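PDB 3UMB: dehalogenase-like hydrolase from Ralstonia solanacearum, which probably catalyses the hydrolytic dehalogenation of small (S)-2-haloalkanoic acids to the corresponding (R)-2-hydroxyalkanoic acids, with release of halide. Local coordinates for residues A[195-200]-A[213-218]; A[5-10]-A[174-179]. One frame throughout, in Å; residues are numbered along the deposited sequence.

Overall arrangement
Both contacts join neighbouring strands of the six-stranded parallel sheet of the HAD-type, Rossmann-like core. The sheet order is 144-147, 118-122, 6-9, 175-179, 194-198, 214-216. Contact 2 pairs the central strands 6-9 and 175-179. Contact 1 pairs strand 194-198 with 214-216, one of the sheet's two outer strands within the chain. Strands 175-179 and 194-198 lie side by side, so the contacts touch, their centres about 12 Å apart. Phe196 N probably bonds to Phe177 O, and Ile198 N to Ser179 O. In sequence, contact 2 comes first: it ties the N-terminal strand to the later part of the core, and contact 1 extends the sheet to its edge. Helix 219-227 packs against both.

Contact 1: residues A[195-200]-A[213-218]; sequences TFWINR and AAAGHD
Ala213 opens the pairing by sending its N to Thr195 O, 2.9 Å away, in a weak, bent bond. Ala214 N makes a second bond, weak as well and long, to the same Thr195 O. From here the strands run parallel. Trp197 N bonds to Ala214 O at 3.0 Å, in the carbonyl plane. The CB of Ala214 lies 4.1 Å from CD1 of Phe196. Ala215 points to the other face of the sheet, where its CB meets Trp197 CB at 3.7 Å and also touches CE3 of the indole. Its CA sits over one face of the Phe196 ring, towards the rim. That ring reaches under the edge strand because CG is anti to the backbone N (chi1 -176°), and Phe196 CZ comes to 3.4 Å from Gly216 N. Gly216 N bonds to Trp197 O. Gly216 O receives Asn199 N at 2.7 Å, just past the end of strand 194-198, where Asn199 centres an inverse gamma turn. His217 O takes a bond from a water at 2.6 Å, and this water accepts one from Arg200 NH1. Asp218 brings its CA to 3.4 Å from Ile198 CG2, which also lies over the centre of the Arg200 guanidinium. The Asp218 carboxylate turns its OD1 to Asp221 N and caps helix 219-227. Arg200 pairs with Glu103 and bonds to Gly13 O and Thr14 O. The contact is therefore mainly a backbone ladder at the sheet edge, with one water joining Arg200 to His217, while the direct polar partners of Arg200 and the Asp218 carboxylate lie outside the two segments.

Contact 2: residues A[5-10]-A[174-179]; sequences RAVVFD and QILFVS
At the centre of the HAD-type Rossmann-like core, strand 6-9 pairs in parallel with strand 175-179. Arg5 N starts the ladder with a 2.6 Å bond to Gln174 O. Leu176 N then bonds to Ala6 O, Val8 N to Leu176 O and Val178 N to Val8 O. Asp10 N closes the series at Val178 O, 3.0 Å away and nearly straight at 174°. On one face Val8 CG2 meets Ile175 CG2 at 3.6 Å, beside Phe168 of helix 163-168. On the other, Val7 CG2 lies alongside Leu176 CB. Phe9 CD2 lies 3.7 Å from Val178 CB, and Leu222 of helix 219-227 packs on both residues. At the start, Gln174 OE1 lies over the centre of the Arg5 guanidinium, 3.2 Å from Arg5 NE, at a poor angle for a hydrogen bond. At the other end Asp10 OD2 and Ser179 OG approach to 3.1 Å. With chi1 at -176° the Asp10 carboxylate swings away from its own N and towards Ser179. Asp10 OD2 is hydrogen-bonded to Thr14 OG1, and Ser179 OG to Asn181 N and Asp184 OD2. An apolar, hydrogen-bonded interior thus leads to a polar cluster at the C-terminal strand ends, where HAD enzymes have their active site.

Contact 1: residues A[195-200]-A[213-218]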
ATOM      1  N   THR A 195     -20.653  -2.401  -7.947  1.00 26.18           N
ATOM      2  CA  THR A 195     -19.839  -3.247  -7.111  1.00 25.45           C
ATOM      3  C   THR A 195     -20.568  -3.732  -5.846  1.00 25.12           C
ATOM      4  O   THR A 195     -21.373  -3.016  -5.254  1.00 24.35           O
ATOM      5  CB  THR A 195     -18.567  -2.492  -6.691  1.00 25.05           C
ATOM      6  OG1 THR A 195     -18.952  -1.424  -5.848  1.00 26.55           O
ATOM      7  CG2 THR A 195     -17.839  -1.927  -7.879  1.00 23.86           C
ATOM      8  N   PHE A 196     -20.196  -4.928  -5.416  1.00 25.02           N
ATOM      9  CA  PHE A 196     -20.656  -5.483  -4.180  1.00 26.12           C
ATOM     10  C   PHE A 196     -19.437  -5.867  -3.337  1.00 25.53           C
ATOM     11  O   PHE A 196     -18.548  -6.557  -3.816  1.00 25.35           O
ATOM     12  CB  PHE A 196     -21.488  -6.741  -4.465  1.00 27.29           C
ATOM     13  CG  PHE A 196     -22.099  -7.349  -3.235  1.00 30.00           C
ATOM     14  CD1 PHE A 196     -23.391  -6.969  -2.825  1.00 33.22           C
ATOM     15  CD2 PHE A 196     -21.396  -8.288  -2.481  1.00 32.81           C
ATOM     16  CE1 PHE A 196     -23.961  -7.497  -1.680  1.00 33.60           C
ATOM     17  CE2 PHE A 196     -21.982  -8.840  -1.308  1.00 35.45           C
ATOM     18  CZ  PHE A 196     -23.269  -8.435  -0.923  1.00 34.11           C
ATOM     19  N   TRP A 197     -19.439  -5.485  -2.061  1.00 24.45           N
ATOM     20  CA  TRP A 197     -18.341  -5.777  -1.162  1.00 23.49           C
ATOM     21  C   TRP A 197     -18.721  -6.882  -0.176  1.00 24.10           C
ATOM     22  O   TRP A 197     -19.593  -6.678   0.682  1.00 23.70           O
ATOM     23  CB  TRP A 197     -17.966  -4.486  -0.411  1.00 22.75           C
ATOM     24  CG  TRP A 197     -16.863  -4.641   0.601  1.00 20.28           C
ATOM     25  CD1 TRP A 197     -15.799  -5.494   0.547  1.00 19.69           C
ATOM     26  CD2 TRP A 197     -16.700  -3.879   1.808  1.00 19.55           C
ATOM     27  NE1 TRP A 197     -14.987  -5.332   1.673  1.00 16.79           N
ATOM     28  CE2 TRP A 197     -15.530  -4.345   2.455  1.00 17.51           C
ATOM     29  CE3 TRP A 197     -17.430  -2.846   2.403  1.00 20.75           C
ATOM     30  CZ2 TRP A 197     -15.087  -3.813   3.648  1.00 17.52           C
ATOM     31  CZ3 TRP A 197     -16.984  -2.336   3.606  1.00 19.89           C
ATOM     32  CH2 TRP A 197     -15.817  -2.807   4.197  1.00 18.50           C
ATOM     33  N   ILE A 198     -18.041  -8.023  -0.270  1.00 23.97           N
ATOM     34  CA  ILE A 198     -18.190  -9.086   0.705  1.00 24.55           C
ATOM     35  C   ILE A 198     -17.277  -8.751   1.859  1.00 24.52           C
ATOM     36  O   ILE A 198     -16.118  -9.088   1.876  1.00 25.53           O
ATOM     37  CB  ILE A 198     -17.937 -10.532   0.137  1.00 24.28           C
ATOM     38  CG1 ILE A 198     -18.754 -10.753  -1.136  1.00 26.01           C
ATOM     39  CG2 ILE A 198     -18.354 -11.604   1.198  1.00 24.70           C
ATOM     40  CD1 ILE A 198     -18.714 -12.145  -1.737  1.00 22.31           C
ATOM     41  N   ASN A 199     -17.834  -8.034   2.820  1.00 25.53           N
ATOM     42  CA  ASN A 199     -17.125  -7.602   3.994  1.00 26.47           C
ATOM     43  C   ASN A 199     -17.173  -8.704   5.076  1.00 27.73           C
ATOM     44  O   ASN A 199     -17.978  -8.653   6.020  1.00 27.55           O
ATOM     45  CB  ASN A 199     -17.760  -6.271   4.471  1.00 26.75           C
ATOM     46  CG  ASN A 199     -17.076  -5.688   5.674  1.00 25.52           C
ATOM     47  OD1 ASN A 199     -15.981  -6.119   6.043  1.00 25.84           O
ATOM     48  ND2 ASN A 199     -17.729  -4.707   6.314  1.00 19.96           N
ATOM     49  N   ARG A 200     -16.288  -9.686   4.932  1.00 28.88           N
ATOM     50  CA  ARG A 200     -16.319 -10.886   5.779  1.00 30.49           C
ATOM     51  C   ARG A 200     -15.980 -10.650   7.258  1.00 30.16           C
ATOM     52  O   ARG A 200     -16.456 -11.371   8.128  1.00 30.44           O
ATOM     53  CB  ARG A 200     -15.366 -11.957   5.220  1.00 30.94           C
ATOM     54  CG  ARG A 200     -15.897 -12.597   3.963  1.00 34.71           C
ATOM     55  CD  ARG A 200     -15.067 -13.810   3.564  1.00 38.86           C
ATOM     56  NE  ARG A 200     -15.418 -14.305   2.231  1.00 42.09           N
ATOM     57  CZ  ARG A 200     -16.567 -14.907   1.926  1.00 46.20           C
ATOM     58  NH1 ARG A 200     -17.514 -15.082   2.866  1.00 48.13           N
ATOM     59  NH2 ARG A 200     -16.787 -15.327   0.671  1.00 46.76           N
ATOM     60  N   ALA A 213     -21.925  -0.270  -4.410  1.00 30.57           N
ATOM     61  CA  ALA A 213     -23.357  -0.194  -4.571  1.00 31.73           C
ATOM     62  C   ALA A 213     -24.024  -0.801  -3.328  1.00 32.09           C
ATOM     63  O   ALA A 213     -24.903  -0.161  -2.734  1.00 32.06           O
ATOM     64  CB  ALA A 213     -23.798  -0.932  -5.863  1.00 31.79           C
ATOM     65  N   ALA A 214     -23.564  -1.999  -2.924  1.00 32.08           N
ATOM     66  CA  ALA A 214     -23.961  -2.597  -1.662  1.00 31.56           C
ATOM     67  C   ALA A 214     -22.829  -3.465  -1.113  1.00 31.45           C
ATOM     68  O   ALA A 214     -21.875  -3.730  -1.796  1.00 32.03           O
ATOM     69  CB  ALA A 214     -25.240  -3.417  -1.852  1.00 31.87           C
ATOM     70  N   ALA A 215     -22.937  -3.870   0.137  1.00 31.13           N
ATOM     71  CA  ALA A 215     -21.977  -4.760   0.795  1.00 30.97           C
ATOM     72  C   ALA A 215     -22.755  -5.791   1.667  1.00 31.16           C
ATOM     73  O   ALA A 215     -23.892  -5.552   2.058  1.00 30.69           O
ATOM     74  CB  ALA A 215     -21.004  -3.954   1.680  1.00 30.56           C
ATOM     75  N   GLY A 216     -22.137  -6.924   1.947  1.00 30.95           N
ATOM     76  CA  GLY A 216     -22.725  -7.910   2.806  1.00 31.78           C
ATOM     77  C   GLY A 216     -21.617  -8.676   3.475  1.00 32.56           C
ATOM     78  O   GLY A 216     -20.453  -8.320   3.369  1.00 32.30           O
ATOM     79  N   HIS A 217     -21.994  -9.761   4.129  1.00 33.62           N
ATOM     80  CA  HIS A 217     -21.098 -10.514   4.993  1.00 34.32           C
ATOM     81  C   HIS A 217     -20.537 -11.726   4.309  1.00 34.30           C
ATOM     82  O   HIS A 217     -19.475 -12.212   4.684  1.00 33.37           O
ATOM     83  CB  HIS A 217     -21.845 -10.921   6.264  1.00 34.78           C
ATOM     84  CG  HIS A 217     -21.092 -11.873   7.131  1.00 38.08           C
ATOM     85  ND1 HIS A 217     -21.510 -13.173   7.345  1.00 42.11           N
ATOM     86  CD2 HIS A 217     -19.937 -11.722   7.834  1.00 41.58           C
ATOM     87  CE1 HIS A 217     -20.635 -13.784   8.134  1.00 43.75           C
ATOM     88  NE2 HIS A 217     -19.679 -12.921   8.455  1.00 41.87           N
ATOM     89  N   ASP A 218     -21.241 -12.209   3.290  1.00 35.78           N
ATOM     90  CA  ASP A 218     -20.850 -13.421   2.582  1.00 36.68           C
ATOM     91  C   ASP A 218     -21.476 -13.492   1.201  1.00 37.40           C
ATOM     92  O   ASP A 218     -22.235 -12.605   0.788  1.00 37.03           O
ATOM     93  CB  ASP A 218     -21.232 -14.652   3.404  1.00 37.55           C
ATOM     94  CG  ASP A 218     -22.727 -14.726   3.714  1.00 38.88           C
ATOM     95  OD1 ASP A 218     -23.505 -13.819   3.286  1.00 37.67           O
ATOM     96  OD2 ASP A 218     -23.092 -15.691   4.432  1.00 40.42           O
TER
HETATM   97  O   HOH W   1     -18.332 -14.351   5.509  1.00 41.51           O

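Contact 2: residues A[5-10]-A[174-179]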
ATOM      1  N   ARG A   5     -25.202  -7.381 -16.444  1.00 42.11           N
ATOM      2  CA  ARG A   5     -25.213  -8.391 -17.488  1.00 41.70           C
ATOM      3  C   ARG A   5     -24.095  -9.406 -17.392  1.00 39.71           C
ATOM      4  O   ARG A   5     -23.953 -10.244 -18.281  1.00 40.08           O
ATOM      5  CB  ARG A   5     -25.178  -7.722 -18.857  1.00 42.38           C
ATOM      6  CG  ARG A   5     -26.156  -6.556 -18.946  1.00 46.11           C
ATOM      7  CD  ARG A   5     -26.960  -6.583 -20.211  1.00 50.54           C
ATOM      8  NE  ARG A   5     -26.081  -6.541 -21.371  1.00 53.69           N
ATOM      9  CZ  ARG A   5     -26.349  -5.899 -22.505  1.00 57.22           C
ATOM     10  NH1 ARG A   5     -25.448  -5.923 -23.494  1.00 58.59           N
ATOM     11  NH2 ARG A   5     -27.493  -5.226 -22.660  1.00 57.26           N
ATOM     12  N   ALA A   6     -23.324  -9.321 -16.309  1.00 37.42           N
ATOM     13  CA  ALA A   6     -22.178 -10.175 -16.037  1.00 35.20           C
ATOM     14  C   ALA A   6     -21.687  -9.917 -14.602  1.00 33.50           C
ATOM     15  O   ALA A   6     -21.957  -8.886 -14.001  1.00 33.29           O
ATOM     16  CB  ALA A   6     -21.060  -9.945 -17.068  1.00 35.16           C
ATOM     17  N   VAL A   7     -20.985 -10.868 -14.028  1.00 31.96           N
ATOM     18  CA  VAL A   7     -20.556 -10.722 -12.644  1.00 31.33           C
ATOM     19  C   VAL A   7     -19.140 -11.247 -12.570  1.00 30.24           C
ATOM     20  O   VAL A   7     -18.870 -12.383 -12.969  1.00 30.70           O
ATOM     21  CB  VAL A   7     -21.515 -11.466 -11.667  1.00 31.64           C
ATOM     22  CG1 VAL A   7     -21.063 -11.369 -10.189  1.00 30.33           C
ATOM     23  CG2 VAL A   7     -22.971 -10.918 -11.843  1.00 32.77           C
ATOM     24  N   VAL A   8     -18.235 -10.400 -12.089  1.00 28.73           N
ATOM     25  CA  VAL A   8     -16.807 -10.742 -12.003  1.00 27.29           C
ATOM     26  C   VAL A   8     -16.354 -10.757 -10.525  1.00 26.41           C
ATOM     27  O   VAL A   8     -16.743  -9.886  -9.753  1.00 25.92           O
ATOM     28  CB  VAL A   8     -15.949  -9.758 -12.850  1.00 26.84           C
ATOM     29  CG1 VAL A   8     -14.458 -10.002 -12.644  1.00 24.59           C
ATOM     30  CG2 VAL A   8     -16.329  -9.894 -14.350  1.00 26.96           C
ATOM     31  N   PHE A   9     -15.559 -11.764 -10.178  1.00 26.02           N
ATOM     32  CA  PHE A   9     -15.065 -11.974  -8.839  1.00 26.59           C
ATOM     33  C   PHE A   9     -13.560 -11.778  -8.752  1.00 26.33           C
ATOM     34  O   PHE A   9     -12.818 -12.206  -9.615  1.00 26.53           O
ATOM     35  CB  PHE A   9     -15.368 -13.407  -8.367  1.00 27.22           C
ATOM     36  CG  PHE A   9     -16.831 -13.708  -8.245  1.00 28.00           C
ATOM     37  CD1 PHE A   9     -17.527 -14.264  -9.322  1.00 30.81           C
ATOM     38  CD2 PHE A   9     -17.501 -13.468  -7.063  1.00 30.51           C
ATOM     39  CE1 PHE A   9     -18.889 -14.556  -9.212  1.00 33.33           C
ATOM     40  CE2 PHE A   9     -18.874 -13.738  -6.927  1.00 32.38           C
ATOM     41  CZ  PHE A   9     -19.571 -14.293  -8.001  1.00 33.28           C
ATOM     42  N   ASP A  10     -13.156 -11.121  -7.681  1.00 26.79           N
ATOM     43  CA  ASP A  10     -11.834 -11.238  -7.053  1.00 27.40           C
ATOM     44  C   ASP A  10     -11.615 -12.698  -6.580  1.00 27.61           C
ATOM     45  O   ASP A  10     -12.562 -13.441  -6.324  1.00 27.09           O
ATOM     46  CB  ASP A  10     -11.878 -10.308  -5.844  1.00 28.78           C
ATOM     47  CG  ASP A  10     -10.580 -10.217  -5.112  1.00 31.71           C
ATOM     48  OD1 ASP A  10      -9.513 -10.286  -5.781  1.00 35.81           O
ATOM     49  OD2 ASP A  10     -10.650 -10.071  -3.861  1.00 35.05           O
ATOM     50  N   GLN A 174     -22.343  -2.324 -16.619  1.00 32.47           N
ATOM     51  CA  GLN A 174     -23.185  -3.509 -16.723  1.00 32.71           C
ATOM     52  C   GLN A 174     -22.537  -4.779 -16.161  1.00 31.27           C
ATOM     53  O   GLN A 174     -23.072  -5.868 -16.340  1.00 30.49           O
ATOM     54  CB  GLN A 174     -23.560  -3.740 -18.206  1.00 33.12           C
ATOM     55  CG  GLN A 174     -24.402  -2.594 -18.814  1.00 35.43           C
ATOM     56  CD  GLN A 174     -24.556  -2.701 -20.341  1.00 39.10           C
ATOM     57  OE1 GLN A 174     -24.477  -3.797 -20.925  1.00 38.54           O
ATOM     58  NE2 GLN A 174     -24.783  -1.547 -20.992  1.00 40.99           N
ATOM     59  N   ILE A 175     -21.374  -4.653 -15.532  1.00 29.60           N
ATOM     60  CA  ILE A 175     -20.737  -5.786 -14.857  1.00 28.52           C
ATOM     61  C   ILE A 175     -20.891  -5.540 -13.367  1.00 27.14           C
ATOM     62  O   ILE A 175     -20.724  -4.418 -12.901  1.00 26.38           O
ATOM     63  CB  ILE A 175     -19.251  -5.945 -15.271  1.00 28.33           C
ATOM     64  CG1 ILE A 175     -19.161  -6.175 -16.790  1.00 28.17           C
ATOM     65  CG2 ILE A 175     -18.577  -7.105 -14.531  1.00 28.17           C
ATOM     66  CD1 ILE A 175     -17.752  -6.452 -17.325  1.00 25.29           C
ATOM     67  N   LEU A 176     -21.296  -6.575 -12.633  1.00 26.83           N
ATOM     68  CA  LEU A 176     -21.242  -6.523 -11.174  1.00 25.68           C
ATOM     69  C   LEU A 176     -19.868  -7.024 -10.731  1.00 24.24           C
ATOM     70  O   LEU A 176     -19.461  -8.167 -11.012  1.00 22.76           O
ATOM     71  CB  LEU A 176     -22.346  -7.338 -10.498  1.00 26.34           C
ATOM     72  CG  LEU A 176     -22.290  -7.295  -8.959  1.00 27.07           C
ATOM     73  CD1 LEU A 176     -22.500  -5.874  -8.392  1.00 28.04           C
ATOM     74  CD2 LEU A 176     -23.299  -8.275  -8.370  1.00 29.52           C
ATOM     75  N   PHE A 177     -19.169  -6.147 -10.022  1.00 22.80           N
ATOM     76  CA  PHE A 177     -17.831  -6.433  -9.552  1.00 21.99           C
ATOM     77  C   PHE A 177     -17.898  -6.789  -8.077  1.00 21.97           C
ATOM     78  O   PHE A 177     -18.351  -5.997  -7.251  1.00 22.70           O
ATOM     79  CB  PHE A 177     -16.935  -5.220  -9.768  1.00 21.79           C
ATOM     80  CG  PHE A 177     -15.524  -5.476  -9.377  1.00 22.65           C
ATOM     81  CD1 PHE A 177     -14.633  -6.024 -10.284  1.00 23.67           C
ATOM     82  CD2 PHE A 177     -15.104  -5.258  -8.059  1.00 19.76           C
ATOM     83  CE1 PHE A 177     -13.317  -6.320  -9.883  1.00 28.27           C
ATOM     84  CE2 PHE A 177     -13.819  -5.548  -7.653  1.00 21.82           C
ATOM     85  CZ  PHE A 177     -12.898  -6.062  -8.561  1.00 23.49           C
ATOM     86  N   VAL A 178     -17.409  -7.975  -7.751  1.00 22.05           N
ATOM     87  CA  VAL A 178     -17.449  -8.512  -6.399  1.00 21.28           C
ATOM     88  C   VAL A 178     -16.052  -8.723  -5.838  1.00 20.29           C
ATOM     89  O   VAL A 178     -15.221  -9.389  -6.454  1.00 20.35           O
ATOM     90  CB  VAL A 178     -18.180  -9.870  -6.384  1.00 21.65           C
ATOM     91  CG1 VAL A 178     -18.224 -10.448  -4.948  1.00 19.83           C
ATOM     92  CG2 VAL A 178     -19.590  -9.702  -6.975  1.00 18.84           C
ATOM     93  N   SER A 179     -15.797  -8.113  -4.682  1.00 20.16           N
ATOM     94  CA  SER A 179     -14.511  -8.286  -3.940  1.00 18.73           C
ATOM     95  C   SER A 179     -14.702  -8.365  -2.438  1.00 18.74           C
ATOM     96  O   SER A 179     -15.632  -7.800  -1.912  1.00 17.08           O
ATOM     97  CB  SER A 179     -13.576  -7.106  -4.184  1.00 17.66           C
ATOM     98  OG  SER A 179     -12.277  -7.470  -3.696  1.00 17.10           O
TER